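Local structure of EccC5 (Mycobacterium xenopi RIVM700367, 7B9F) at residues Met125-Arg130 and Val206-Met212; Pro18-Pro24 and Glu173-Pro179; Thr288-Glu292 and Asp331-Glu335. The protein probably acts as the FtsK/SpoIIIE-family ATPase of the ESX-5 type VII secretion system, powering protein export across the mycobacterial inner membrane. All coordinates share one frame; numbering follows the deposited sequence.

Contact 1: Met125-Arg130 and Val206-Met212; sequences MDANYR and VYNLPKM
Arg130 lays its guanidinium over Pro210 and turns the edge of the same group to the backbone of Asn208, an example of one flat cation serving two kinds of partner. Pro210 CD sits over the centre of the guanidinium, 3.7 Å above its plane. Arg130 NH2 donates to Asn208 O at 2.7 Å, nearly straight (163°). The acceptor lies in the guanidinium plane, but the donor stands well above the carbonyl plane of Asn208, away from its lone pairs. Asp126, one turn back, pairs with Arg130 NH1 in a salt bridge whose modelled length is doubtful, and an acidic side chain of another protein chain also pairs with NH2. Tyr129 is sandwiched between two methionines: Met212 CE lies 4.3 Å above the ring centre, with Met212 SD 5.2 Å from the centroid in a distant Met-aromatic contact, and Met125 CG lies nearer the rim of the opposite face. Met125 bends at its last torsion (chi3 71°), bringing CE to Leu209 CD1 (3.6 Å) and Val206 CG2. Helix 97-132 thus packs, near its C-terminal end, against strand 209-214, outermost in the mixed sheet within this chain, at whose start Asn208 and Leu209 face Gly168 in a G1 beta bulge.

Contact 2: Pro18-Pro24 and Glu173-Pro179; sequences PENIVLP and EVTWGEP
Trp176 is touched by Ile21 and Leu23 at the benzo part of its indole, while Val174, two residues earlier on its own strand, places CG2 over one face, 3.6 Å above the plane and offset toward the rim. Ile21 runs alongside the indole, its CG2 3.6 Å from Trp176 CZ3. Leu23 instead crosses at about a right angle, with CD2 3.7 Å from Trp176 CE3. The pyrrole N-H is used by Gln203 O, and Phe199 meets the indole edge-to-face, so helix 190-202 and the residue following it help to fix the ring. The two backbones form a two-stranded parallel sheet in which Ile21 bonds to the residues before and after its partner Trp176: Ile21 N donates to Thr175 O at 3.1 Å, and Gly177 N donates to Ile21 O. Leu23 N extends the ladder to Gly177 O, whereas the backbone bonds at the Glu19 end are weak. There Thr175 adds a side-chain bond: chi1 of 42° places OG1 between its own N and carbonyl carbon, from where it donates to Glu19 O at 2.8 Å, in the carbonyl plane and on a lone pair. Beyond the ladder, Leu23 CB lies 3.9 Å from Pro179 CD, the two side chains pointing the same way and both reaching Leu196, while the adjoining Pro24 packs on Phe107, Met110 and Leu114 of helix 97-132.

Contact 3: Thr288-Glu292 and Asp331-Glu335; sequences TSVRE and DPQWE
Glu292 OE1, gripped by Thr288 N and Thr288 OG1 at 2.6 Å each, ties off the turn that presents Val290 to Asp331, Gln333 and Trp334. The two donors arrive from opposite faces of the carboxylate plane, the amide on the syn side. Ser289 N adds a weak third bond to the same oxygen, which should help to hold the carboxylate in place. Within this loop the backbone also closes on itself through Glu292 N and Ser289 O.

Between the two segments the contact is carried by one branched side chain. With chi1 at 59°, Val290 CG1 stands between the backbone N and the carbonyl carbon, while CG2 extends anti to N, and the two methyls therefore go to different partners. CG2 lies over one face of the Trp334 indole, 14° off the normal of the six-membered ring and 4.0 Å from its centroid, a CH-pi contact displaced toward the rim of the indole. CG1 reaches Asp331 OD2 at 3.3 Å and Gln333 CB at 3.7 Å. The other carboxylate oxygen, Asp331 OD1, accepts from Gln333 N at 3.2 Å, met from above the carboxylate plane. Trp334 is itself steadied by Trp357, edge-to-face, and by Ile329 and Leu356.

Asp331 to Trp334 form a type I beta turn with a weak backbone bond, begun by an Asx turn and leading into the weakly bonded helix 334-337. The contact thus joins a strand-to-strand connection, after 282-287, to a strand-to-helix connection, after 322-328, at the C-terminal end of the parallel part of the mixed sheet, as in alpha/beta folds.

In the fold
Contacts 1 and 2 have centres about 20 Å apart and touch, Met125 SD lying 3.7 Å from Glu173 CG, and their segments alternate along the chain. Helix 97-132 supplies one side of contact 1 and backs Pro24 of contact 2. Contact 1 is largely buried, its centre about 10 Å from the centre of the chain, and combines charge, sulfur and apolar packing beside two other protein chains. Contact 2 is partly buried and rests chiefly on a backbone ladder. Contact 3, also partly buried, lies on the opposite side of the chain's centre from contact 2, their centres about 52 Å apart; it joins loops through a valine, while its hydrogen bonds stay within each segment.

Contact 1: Met125-Arg130 and Val206-Met212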
ATOM      1  N   MET C 125       7.755  -0.341 -30.882  1.00 98.24           N
ATOM      2  CA  MET C 125       9.129   0.123 -31.055  1.00 98.24           C
ATOM      3  C   MET C 125       9.885   0.135 -29.726  1.00 98.24           C
ATOM      4  O   MET C 125      11.092  -0.132 -29.682  1.00 98.24           O
ATOM      5  CB  MET C 125       9.129   1.487 -31.739  1.00 98.24           C
ATOM      6  CG  MET C 125      10.492   2.050 -32.022  1.00 98.24           C
ATOM      7  SD  MET C 125      10.370   3.630 -32.868  1.00 98.24           S
ATOM      8  CE  MET C 125       9.775   4.665 -31.551  1.00 98.24           C
ATOM      9  N   ASP C 126       9.181   0.432 -28.631  1.00 96.68           N
ATOM     10  CA  ASP C 126       9.761   0.330 -27.294  1.00 96.68           C
ATOM     11  C   ASP C 126      10.229  -1.083 -26.996  1.00 96.68           C
ATOM     12  O   ASP C 126      11.349  -1.288 -26.514  1.00 96.68           O
ATOM     13  CB  ASP C 126       8.726   0.753 -26.256  1.00 96.68           C
ATOM     14  CG  ASP C 126       9.262   0.716 -24.842  1.00 96.68           C
ATOM     15  OD1 ASP C 126      10.490   0.704 -24.653  1.00 96.68           O
ATOM     16  OD2 ASP C 126       8.444   0.667 -23.903  1.00 96.68           O
ATOM     17  N   ALA C 127       9.356  -2.064 -27.226  1.00 94.53           N
ATOM     18  CA  ALA C 127       9.725  -3.451 -26.985  1.00 94.53           C
ATOM     19  C   ALA C 127      10.902  -3.851 -27.849  1.00 94.53           C
ATOM     20  O   ALA C 127      11.791  -4.571 -27.390  1.00 94.53           O
ATOM     21  CB  ALA C 127       8.536  -4.368 -27.243  1.00 94.53           C
ATOM     22  N   ASN C 128      10.950  -3.349 -29.085  1.00 93.03           N
ATOM     23  CA  ASN C 128      12.070  -3.675 -29.958  1.00 93.03           C
ATOM     24  C   ASN C 128      13.382  -3.134 -29.402  1.00 93.03           C
ATOM     25  O   ASN C 128      14.344  -3.887 -29.219  1.00 93.03           O
ATOM     26  CB  ASN C 128      11.822  -3.129 -31.353  1.00 93.03           C
ATOM     27  CG  ASN C 128      12.976  -3.386 -32.270  1.00 93.03           C
ATOM     28  OD1 ASN C 128      13.263  -4.525 -32.606  1.00 93.03           O
ATOM     29  ND2 ASN C 128      13.655  -2.329 -32.678  1.00 93.03           N
ATOM     30  N   TYR C 129      13.425  -1.841 -29.081  1.00 91.56           N
ATOM     31  CA  TYR C 129      14.674  -1.259 -28.590  1.00 91.56           C
ATOM     32  C   TYR C 129      15.117  -1.880 -27.274  1.00 91.56           C
ATOM     33  O   TYR C 129      16.299  -2.195 -27.101  1.00 91.56           O
ATOM     34  CB  TYR C 129      14.550   0.250 -28.436  1.00 91.56           C
ATOM     35  CG  TYR C 129      14.675   0.985 -29.733  1.00 91.56           C
ATOM     36  CD1 TYR C 129      15.192   0.359 -30.846  1.00 91.56           C
ATOM     37  CD2 TYR C 129      14.302   2.306 -29.839  1.00 91.56           C
ATOM     38  CE1 TYR C 129      15.315   1.016 -32.031  1.00 91.56           C
ATOM     39  CE2 TYR C 129      14.424   2.976 -31.025  1.00 91.56           C
ATOM     40  CZ  TYR C 129      14.931   2.326 -32.116  1.00 91.56           C
ATOM     41  OH  TYR C 129      15.059   2.985 -33.311  1.00 91.56           O
ATOM     42  N   ARG C 130      14.192  -2.094 -26.344  1.00 93.06           N
ATOM     43  CA  ARG C 130      14.641  -2.632 -25.068  1.00 93.06           C
ATOM     44  C   ARG C 130      14.902  -4.125 -25.138  1.00 93.06           C
ATOM     45  O   ARG C 130      15.548  -4.667 -24.240  1.00 93.06           O
ATOM     46  CB  ARG C 130      13.651  -2.301 -23.968  1.00 93.06           C
ATOM     47  CG  ARG C 130      13.648  -0.833 -23.718  1.00 93.06           C
ATOM     48  CD  ARG C 130      12.914  -0.450 -22.477  1.00 93.06           C
ATOM     49  NE  ARG C 130      13.374   0.860 -22.068  1.00 93.06           N
ATOM     50  CZ  ARG C 130      12.733   1.975 -22.371  1.00 93.06           C
ATOM     51  NH1 ARG C 130      11.599   1.921 -23.045  1.00 93.06           N
ATOM     52  NH2 ARG C 130      13.213   3.143 -21.993  1.00 93.06           N
ATOM     53  N   VAL C 206       8.549   9.914 -29.184  1.00 92.69           N
ATOM     54  CA  VAL C 206       8.292   8.902 -28.169  1.00 92.69           C
ATOM     55  C   VAL C 206       9.236   9.157 -27.012  1.00 92.69           C
ATOM     56  O   VAL C 206      10.433   9.375 -27.221  1.00 92.69           O
ATOM     57  CB  VAL C 206       8.483   7.483 -28.719  1.00 92.69           C
ATOM     58  CG1 VAL C 206       7.918   6.484 -27.758  1.00 92.69           C
ATOM     59  CG2 VAL C 206       7.785   7.362 -30.022  1.00 92.69           C
ATOM     60  N   TYR C 207       8.708   9.126 -25.799  1.00 95.34           N
ATOM     61  CA  TYR C 207       9.463   9.571 -24.645  1.00 95.34           C
ATOM     62  C   TYR C 207      10.009   8.364 -23.898  1.00 95.34           C
ATOM     63  O   TYR C 207       9.359   7.317 -23.840  1.00 95.34           O
ATOM     64  CB  TYR C 207       8.588  10.398 -23.716  1.00 95.34           C
ATOM     65  CG  TYR C 207       8.429  11.814 -24.180  1.00 95.34           C
ATOM     66  CD1 TYR C 207       9.240  12.816 -23.706  1.00 95.34           C
ATOM     67  CD2 TYR C 207       7.399  12.160 -25.031  1.00 95.34           C
ATOM     68  CE1 TYR C 207       9.080  14.113 -24.122  1.00 95.34           C
ATOM     69  CE2 TYR C 207       7.221  13.453 -25.437  1.00 95.34           C
ATOM     70  CZ  TYR C 207       8.066  14.425 -24.982  1.00 95.34           C
ATOM     71  OH  TYR C 207       7.892  15.722 -25.391  1.00 95.34           O
ATOM     72  N   ASN C 208      11.208   8.521 -23.336  1.00 93.28           N
ATOM     73  CA  ASN C 208      11.888   7.513 -22.522  1.00 93.28           C
ATOM     74  C   ASN C 208      12.121   6.236 -23.329  1.00 93.28           C
ATOM     75  O   ASN C 208      11.665   5.150 -22.979  1.00 93.28           O
ATOM     76  CB  ASN C 208      11.106   7.235 -21.231  1.00 93.28           C
ATOM     77  CG  ASN C 208      11.895   6.431 -20.213  1.00 93.28           C
ATOM     78  OD1 ASN C 208      12.889   5.788 -20.524  1.00 93.28           O
ATOM     79  ND2 ASN C 208      11.448   6.481 -18.973  1.00 93.28           N
ATOM     80  N   LEU C 209      12.808   6.394 -24.425  1.00 88.56           N
ATOM     81  CA  LEU C 209      13.346   5.269 -25.155  1.00 88.56           C
ATOM     82  C   LEU C 209      14.865   5.324 -25.136  1.00 88.56           C
ATOM     83  O   LEU C 209      15.435   6.402 -24.947  1.00 88.56           O
ATOM     84  CB  LEU C 209      12.854   5.249 -26.603  1.00 88.56           C
ATOM     85  CG  LEU C 209      11.396   4.874 -26.780  1.00 88.56           C
ATOM     86  CD1 LEU C 209      11.158   4.622 -28.226  1.00 88.56           C
ATOM     87  CD2 LEU C 209      11.087   3.642 -25.989  1.00 88.56           C
ATOM     88  N   PRO C 210      15.545   4.186 -25.274  1.00 83.71           N
ATOM     89  CA  PRO C 210      17.008   4.196 -25.254  1.00 83.71           C
ATOM     90  C   PRO C 210      17.598   5.040 -26.364  1.00 83.71           C
ATOM     91  O   PRO C 210      17.178   4.965 -27.516  1.00 83.71           O
ATOM     92  CB  PRO C 210      17.364   2.722 -25.439  1.00 83.71           C
ATOM     93  CG  PRO C 210      16.225   2.017 -24.895  1.00 83.71           C
ATOM     94  CD  PRO C 210      15.031   2.811 -25.261  1.00 83.71           C
ATOM     95  N   LYS C 211      18.586   5.844 -26.003  1.00 85.05           N
ATOM     96  CA  LYS C 211      19.337   6.629 -26.961  1.00 85.05           C
ATOM     97  C   LYS C 211      20.676   5.958 -27.162  1.00 85.05           C
ATOM     98  O   LYS C 211      21.303   5.507 -26.206  1.00 85.05           O
ATOM     99  CB  LYS C 211      19.534   8.057 -26.488  1.00 85.05           C
ATOM    100  CG  LYS C 211      18.241   8.782 -26.333  1.00 85.05           C
ATOM    101  CD  LYS C 211      17.556   8.914 -27.664  1.00 85.05           C
ATOM    102  CE  LYS C 211      18.276   9.888 -28.553  1.00 85.05           C
ATOM    103  NZ  LYS C 211      17.554  10.073 -29.833  1.00 85.05           N
ATOM    104  N   MET C 212      21.098   5.872 -28.405  1.00 88.62           N
ATOM    105  CA  MET C 212      22.230   5.049 -28.752  1.00 88.62           C
ATOM    106  C   MET C 212      23.291   5.880 -29.453  1.00 88.62           C
ATOM    107  O   MET C 212      23.030   6.977 -29.942  1.00 88.62           O
ATOM    108  CB  MET C 212      21.791   3.892 -29.632  1.00 88.62           C
ATOM    109  CG  MET C 212      21.148   2.756 -28.892  1.00 88.62           C
ATOM    110  SD  MET C 212      19.373   2.959 -28.776  1.00 88.62           S
ATOM    111  CE  MET C 212      18.940   2.910 -30.508  1.00 88.62           C
TER

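Contact 2: Pro18-Pro24 and Glu173-Pro179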
ATOM      1  N   PRO C  18       6.662   0.143 -39.858  1.00109.30           N
ATOM      2  CA  PRO C  18       6.420   1.555 -40.162  1.00109.30           C
ATOM      3  C   PRO C  18       4.994   1.786 -40.638  1.00109.30           C
ATOM      4  O   PRO C  18       4.330   0.875 -41.132  1.00109.30           O
ATOM      5  CB  PRO C  18       7.437   1.861 -41.266  1.00109.30           C
ATOM      6  CG  PRO C  18       8.451   0.777 -41.162  1.00109.30           C
ATOM      7  CD  PRO C  18       7.700  -0.430 -40.718  1.00109.30           C
ATOM      8  N   GLU C  19       4.523   3.018 -40.467  1.00112.19           N
ATOM      9  CA  GLU C  19       3.211   3.428 -40.941  1.00112.19           C
ATOM     10  C   GLU C  19       3.312   4.811 -41.553  1.00112.19           C
ATOM     11  O   GLU C  19       4.340   5.484 -41.458  1.00112.19           O
ATOM     12  CB  GLU C  19       2.159   3.471 -39.827  1.00112.19           C
ATOM     13  CG  GLU C  19       1.784   2.141 -39.226  1.00112.19           C
ATOM     14  CD  GLU C  19       2.758   1.688 -38.160  1.00112.19           C
ATOM     15  OE1 GLU C  19       3.699   2.450 -37.847  1.00112.19           O
ATOM     16  OE2 GLU C  19       2.577   0.578 -37.623  1.00112.19           O
ATOM     17  N   ASN C  20       2.227   5.225 -42.196  1.00109.34           N
ATOM     18  CA  ASN C  20       2.085   6.591 -42.675  1.00109.34           C
ATOM     19  C   ASN C  20       0.625   6.969 -42.500  1.00109.34           C
ATOM     20  O   ASN C  20      -0.251   6.367 -43.126  1.00109.34           O
ATOM     21  CB  ASN C  20       2.525   6.711 -44.135  1.00109.34           C
ATOM     22  CG  ASN C  20       2.597   8.144 -44.607  1.00109.34           C
ATOM     23  OD1 ASN C  20       2.296   9.075 -43.866  1.00109.34           O
ATOM     24  ND2 ASN C  20       3.002   8.330 -45.856  1.00109.34           N
ATOM     25  N   ILE C  21       0.364   7.949 -41.642  1.00107.27           N
ATOM     26  CA  ILE C  21      -0.985   8.302 -41.221  1.00107.27           C
ATOM     27  C   ILE C  21      -1.192   9.781 -41.493  1.00107.27           C
ATOM     28  O   ILE C  21      -0.476  10.622 -40.939  1.00107.27           O
ATOM     29  CB  ILE C  21      -1.225   7.994 -39.741  1.00107.27           C
ATOM     30  CG1 ILE C  21      -0.938   6.527 -39.448  1.00107.27           C
ATOM     31  CG2 ILE C  21      -2.642   8.338 -39.364  1.00107.27           C
ATOM     32  CD1 ILE C  21      -1.850   5.586 -40.178  1.00107.27           C
ATOM     33  N   VAL C  22      -2.159  10.104 -42.349  1.00110.83           N
ATOM     34  CA  VAL C  22      -2.517  11.498 -42.572  1.00110.83           C
ATOM     35  C   VAL C  22      -3.379  11.999 -41.423  1.00110.83           C
ATOM     36  O   VAL C  22      -4.272  11.295 -40.935  1.00110.83           O
ATOM     37  CB  VAL C  22      -3.216  11.664 -43.929  1.00110.83           C
ATOM     38  CG1 VAL C  22      -2.224  11.423 -45.047  1.00110.83           C
ATOM     39  CG2 VAL C  22      -4.367  10.687 -44.061  1.00110.83           C
ATOM     40  N   LEU C  23      -3.089  13.208 -40.958  1.00107.93           N
ATOM     41  CA  LEU C  23      -3.882  13.822 -39.913  1.00107.93           C
ATOM     42  C   LEU C  23      -5.233  14.265 -40.463  1.00107.93           C
ATOM     43  O   LEU C  23      -5.371  14.521 -41.658  1.00107.93           O
ATOM     44  CB  LEU C  23      -3.136  15.014 -39.326  1.00107.93           C
ATOM     45  CG  LEU C  23      -1.892  14.658 -38.528  1.00107.93           C
ATOM     46  CD1 LEU C  23      -1.182  15.909 -38.063  1.00107.93           C
ATOM     47  CD2 LEU C  23      -2.285  13.797 -37.357  1.00107.93           C
ATOM     48  N   PRO C  24      -6.252  14.360 -39.609  1.00106.26           N
ATOM     49  CA  PRO C  24      -7.559  14.820 -40.084  1.00106.26           C
ATOM     50  C   PRO C  24      -7.581  16.318 -40.330  1.00106.26           C
ATOM     51  O   PRO C  24      -6.877  17.087 -39.676  1.00106.26           O
ATOM     52  CB  PRO C  24      -8.508  14.432 -38.943  1.00106.26           C
ATOM     53  CG  PRO C  24      -7.715  13.548 -38.051  1.00106.26           C
ATOM     54  CD  PRO C  24      -6.318  14.006 -38.190  1.00106.26           C
ATOM     55  N   GLU C 173       7.697   5.518 -35.436  1.00105.82           N
ATOM     56  CA  GLU C 173       7.648   4.891 -36.744  1.00105.82           C
ATOM     57  C   GLU C 173       6.467   5.359 -37.575  1.00105.82           C
ATOM     58  O   GLU C 173       6.492   5.194 -38.797  1.00105.82           O
ATOM     59  CB  GLU C 173       7.593   3.375 -36.590  1.00105.82           C
ATOM     60  CG  GLU C 173       8.889   2.719 -36.119  1.00105.82           C
ATOM     61  CD  GLU C 173       9.968   2.588 -37.189  1.00105.82           C
ATOM     62  OE1 GLU C 173      10.658   1.547 -37.186  1.00105.82           O
ATOM     63  OE2 GLU C 173      10.150   3.497 -38.026  1.00105.82           O
ATOM     64  N   VAL C 174       5.444   5.935 -36.958  1.00103.26           N
ATOM     65  CA  VAL C 174       4.355   6.534 -37.715  1.00103.26           C
ATOM     66  C   VAL C 174       4.810   7.890 -38.232  1.00103.26           C
ATOM     67  O   VAL C 174       5.446   8.667 -37.512  1.00103.26           O
ATOM     68  CB  VAL C 174       3.081   6.641 -36.863  1.00103.26           C
ATOM     69  CG1 VAL C 174       2.554   5.268 -36.559  1.00103.26           C
ATOM     70  CG2 VAL C 174       3.345   7.361 -35.566  1.00103.26           C
ATOM     71  N   THR C 175       4.543   8.154 -39.496  1.00107.20           N
ATOM     72  CA  THR C 175       4.882   9.428 -40.109  1.00107.20           C
ATOM     73  C   THR C 175       3.593  10.208 -40.297  1.00107.20           C
ATOM     74  O   THR C 175       2.765   9.855 -41.140  1.00107.20           O
ATOM     75  CB  THR C 175       5.603   9.222 -41.435  1.00107.20           C
ATOM     76  OG1 THR C 175       4.961   8.171 -42.165  1.00107.20           O
ATOM     77  CG2 THR C 175       7.046   8.845 -41.189  1.00107.20           C
ATOM     78  N   TRP C 176       3.420  11.259 -39.509  1.00103.78           N
ATOM     79  CA  TRP C 176       2.189  12.035 -39.547  1.00103.78           C
ATOM     80  C   TRP C 176       2.145  12.837 -40.833  1.00103.78           C
ATOM     81  O   TRP C 176       2.871  13.818 -40.993  1.00103.78           O
ATOM     82  CB  TRP C 176       2.093  12.937 -38.327  1.00103.78           C
ATOM     83  CG  TRP C 176       2.043  12.171 -37.070  1.00103.78           C
ATOM     84  CD1 TRP C 176       2.947  12.207 -36.063  1.00103.78           C
ATOM     85  CD2 TRP C 176       1.033  11.241 -36.672  1.00103.78           C
ATOM     86  NE1 TRP C 176       2.568  11.359 -35.057  1.00103.78           N
ATOM     87  CE2 TRP C 176       1.393  10.755 -35.410  1.00103.78           C
ATOM     88  CE3 TRP C 176      -0.143  10.776 -37.262  1.00103.78           C
ATOM     89  CZ2 TRP C 176       0.625   9.826 -34.726  1.00103.78           C
ATOM     90  CZ3 TRP C 176      -0.901   9.856 -36.584  1.00103.78           C
ATOM     91  CH2 TRP C 176      -0.517   9.390 -35.331  1.00103.78           C
ATOM     92  N   GLY C 177       1.307  12.396 -41.766  1.00112.68           N
ATOM     93  CA  GLY C 177       1.110  13.160 -42.982  1.00112.68           C
ATOM     94  C   GLY C 177       0.503  14.518 -42.683  1.00112.68           C
ATOM     95  O   GLY C 177      -0.367  14.655 -41.821  1.00112.68           O
ATOM     96  N   GLU C 178       0.996  15.525 -43.381  1.00122.56           N
ATOM     97  CA  GLU C 178       0.486  16.881 -43.274  1.00122.56           C
ATOM     98  C   GLU C 178      -0.968  16.894 -43.725  1.00122.56           C
ATOM     99  O   GLU C 178      -1.262  16.428 -44.835  1.00122.56           O
ATOM    100  CB  GLU C 178       1.338  17.793 -44.156  1.00122.56           C
ATOM    101  CG  GLU C 178       1.162  19.303 -44.021  1.00122.56           C
ATOM    102  CD  GLU C 178       0.877  19.785 -42.615  1.00122.56           C
ATOM    103  OE1 GLU C 178       1.606  19.406 -41.672  1.00122.56           O
ATOM    104  OE2 GLU C 178      -0.085  20.561 -42.455  1.00122.56           O
ATOM    105  N   PRO C 179      -1.905  17.368 -42.904  1.00118.67           N
ATOM    106  CA  PRO C 179      -3.314  17.344 -43.311  1.00118.67           C
ATOM    107  C   PRO C 179      -3.567  18.303 -44.460  1.00118.67           C
ATOM    108  O   PRO C 179      -3.212  19.479 -44.398  1.00118.67           O
ATOM    109  CB  PRO C 179      -4.058  17.770 -42.044  1.00118.67           C
ATOM    110  CG  PRO C 179      -3.076  18.558 -41.288  1.00118.67           C
ATOM    111  CD  PRO C 179      -1.747  17.917 -41.550  1.00118.67           C
TER

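Contact 3: Thr288-Glu292 and Asp331-Glu335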
ATOM      1  N   THR C 288      49.224   2.881 -18.520  1.00 97.18           N
ATOM      2  CA  THR C 288      49.264   4.086 -17.708  1.00 97.18           C
ATOM      3  C   THR C 288      49.701   5.320 -18.475  1.00 97.18           C
ATOM      4  O   THR C 288      49.674   6.416 -17.909  1.00 97.18           O
ATOM      5  CB  THR C 288      50.198   3.897 -16.519  1.00 97.18           C
ATOM      6  OG1 THR C 288      51.525   3.662 -16.997  1.00 97.18           O
ATOM      7  CG2 THR C 288      49.751   2.720 -15.690  1.00 97.18           C
ATOM      8  N   SER C 289      50.110   5.179 -19.730  1.00103.06           N
ATOM      9  CA  SER C 289      50.508   6.333 -20.521  1.00103.06           C
ATOM     10  C   SER C 289      50.383   5.980 -21.990  1.00103.06           C
ATOM     11  O   SER C 289      50.459   4.813 -22.374  1.00103.06           O
ATOM     12  CB  SER C 289      51.938   6.764 -20.216  1.00103.06           C
ATOM     13  OG  SER C 289      52.855   5.875 -20.820  1.00103.06           O
ATOM     14  N   VAL C 290      50.204   7.012 -22.812  1.00102.76           N
ATOM     15  CA  VAL C 290      50.127   6.793 -24.249  1.00102.76           C
ATOM     16  C   VAL C 290      51.479   6.363 -24.795  1.00102.76           C
ATOM     17  O   VAL C 290      51.552   5.617 -25.776  1.00102.76           O
ATOM     18  CB  VAL C 290      49.582   8.058 -24.937  1.00102.76           C
ATOM     19  CG1 VAL C 290      50.470   9.231 -24.664  1.00102.76           C
ATOM     20  CG2 VAL C 290      49.421   7.854 -26.425  1.00102.76           C
ATOM     21  N   ARG C 291      52.567   6.779 -24.153  1.00112.01           N
ATOM     22  CA  ARG C 291      53.883   6.344 -24.591  1.00112.01           C
ATOM     23  C   ARG C 291      54.103   4.859 -24.333  1.00112.01           C
ATOM     24  O   ARG C 291      54.877   4.223 -25.055  1.00112.01           O
ATOM     25  CB  ARG C 291      54.952   7.173 -23.883  1.00112.01           C
ATOM     26  CG  ARG C 291      56.374   6.873 -24.298  1.00112.01           C
ATOM     27  CD  ARG C 291      57.349   7.743 -23.546  1.00112.01           C
ATOM     28  NE  ARG C 291      57.276   7.459 -22.118  1.00112.01           N
ATOM     29  CZ  ARG C 291      57.912   6.455 -21.525  1.00112.01           C
ATOM     30  NH1 ARG C 291      58.671   5.631 -22.234  1.00112.01           N
ATOM     31  NH2 ARG C 291      57.784   6.270 -20.218  1.00112.01           N
ATOM     32  N   GLU C 292      53.387   4.281 -23.366  1.00107.11           N
ATOM     33  CA  GLU C 292      53.596   2.905 -22.926  1.00107.11           C
ATOM     34  C   GLU C 292      53.161   1.881 -23.974  1.00107.11           C
ATOM     35  O   GLU C 292      53.493   0.699 -23.837  1.00107.11           O
ATOM     36  CB  GLU C 292      52.849   2.695 -21.597  1.00107.11           C
ATOM     37  CG  GLU C 292      53.015   1.343 -20.897  1.00107.11           C
ATOM     38  CD  GLU C 292      52.273   1.252 -19.580  1.00107.11           C
ATOM     39  OE1 GLU C 292      51.601   2.233 -19.200  1.00107.11           O
ATOM     40  OE2 GLU C 292      52.359   0.192 -18.925  1.00107.11           O
ATOM     41  N   ASP C 331      47.108  13.791 -22.204  1.00106.10           N
ATOM     42  CA  ASP C 331      48.485  13.794 -22.641  1.00106.10           C
ATOM     43  C   ASP C 331      48.590  14.502 -23.982  1.00106.10           C
ATOM     44  O   ASP C 331      47.860  14.156 -24.919  1.00106.10           O
ATOM     45  CB  ASP C 331      49.009  12.353 -22.757  1.00106.10           C
ATOM     46  CG  ASP C 331      50.523  12.269 -22.766  1.00106.10           C
ATOM     47  OD1 ASP C 331      51.192  13.175 -23.296  1.00106.10           O
ATOM     48  OD2 ASP C 331      51.055  11.291 -22.206  1.00106.10           O
ATOM     49  N   PRO C 332      49.491  15.478 -24.123  1.00105.82           N
ATOM     50  CA  PRO C 332      49.673  16.153 -25.416  1.00105.82           C
ATOM     51  C   PRO C 332      50.266  15.282 -26.511  1.00105.82           C
ATOM     52  O   PRO C 332      50.580  15.802 -27.584  1.00105.82           O
ATOM     53  CB  PRO C 332      50.632  17.297 -25.069  1.00105.82           C
ATOM     54  CG  PRO C 332      50.396  17.554 -23.631  1.00105.82           C
ATOM     55  CD  PRO C 332      50.141  16.213 -23.028  1.00105.82           C
ATOM     56  N   GLN C 333      50.459  13.994 -26.283  1.00107.36           N
ATOM     57  CA  GLN C 333      51.061  13.117 -27.268  1.00107.36           C
ATOM     58  C   GLN C 333      50.019  12.454 -28.160  1.00107.36           C
ATOM     59  O   GLN C 333      50.389  11.740 -29.096  1.00107.36           O
ATOM     60  CB  GLN C 333      51.906  12.074 -26.535  1.00107.36           C
ATOM     61  CG  GLN C 333      52.960  11.374 -27.348  1.00107.36           C
ATOM     62  CD  GLN C 333      54.082  10.868 -26.478  1.00107.36           C
ATOM     63  OE1 GLN C 333      54.063  11.046 -25.263  1.00107.36           O
ATOM     64  NE2 GLN C 333      55.073  10.243 -27.093  1.00107.36           N
ATOM     65  N   TRP C 334      48.731  12.688 -27.898  1.00101.64           N
ATOM     66  CA  TRP C 334      47.672  12.054 -28.679  1.00101.64           C
ATOM     67  C   TRP C 334      47.701  12.466 -30.140  1.00101.64           C
ATOM     68  O   TRP C 334      47.506  11.626 -31.023  1.00101.64           O
ATOM     69  CB  TRP C 334      46.306  12.371 -28.089  1.00101.64           C
ATOM     70  CG  TRP C 334      45.929  11.535 -26.948  1.00101.64           C
ATOM     71  CD1 TRP C 334      45.612  11.953 -25.703  1.00101.64           C
ATOM     72  CD2 TRP C 334      45.748  10.120 -26.958  1.00101.64           C
ATOM     73  NE1 TRP C 334      45.279  10.883 -24.920  1.00101.64           N
ATOM     74  CE2 TRP C 334      45.355   9.745 -25.673  1.00101.64           C
ATOM     75  CE3 TRP C 334      45.894   9.130 -27.930  1.00101.64           C
ATOM     76  CZ2 TRP C 334      45.116   8.431 -25.328  1.00101.64           C
ATOM     77  CZ3 TRP C 334      45.654   7.831 -27.587  1.00101.64           C
ATOM     78  CH2 TRP C 334      45.266   7.490 -26.300  1.00101.64           C
ATOM     79  N   GLU C 335      47.946  13.745 -30.421  1.00111.12           N
ATOM     80  CA  GLU C 335      47.805  14.217 -31.793  1.00111.12           C
ATOM     81  C   GLU C 335      48.843  13.631 -32.734  1.00111.12           C
ATOM     82  O   GLU C 335      48.696  13.779 -33.949  1.00111.12           O
ATOM     83  CB  GLU C 335      47.866  15.741 -31.858  1.00111.12           C
ATOM     84  CG  GLU C 335      49.200  16.352 -31.493  1.00111.12           C
ATOM     85  CD  GLU C 335      49.216  16.936 -30.094  1.00111.12           C
ATOM     86  OE1 GLU C 335      48.250  16.704 -29.340  1.00111.12           O
ATOM     87  OE2 GLU C 335      50.190  17.640 -29.754  1.00111.12           O
TER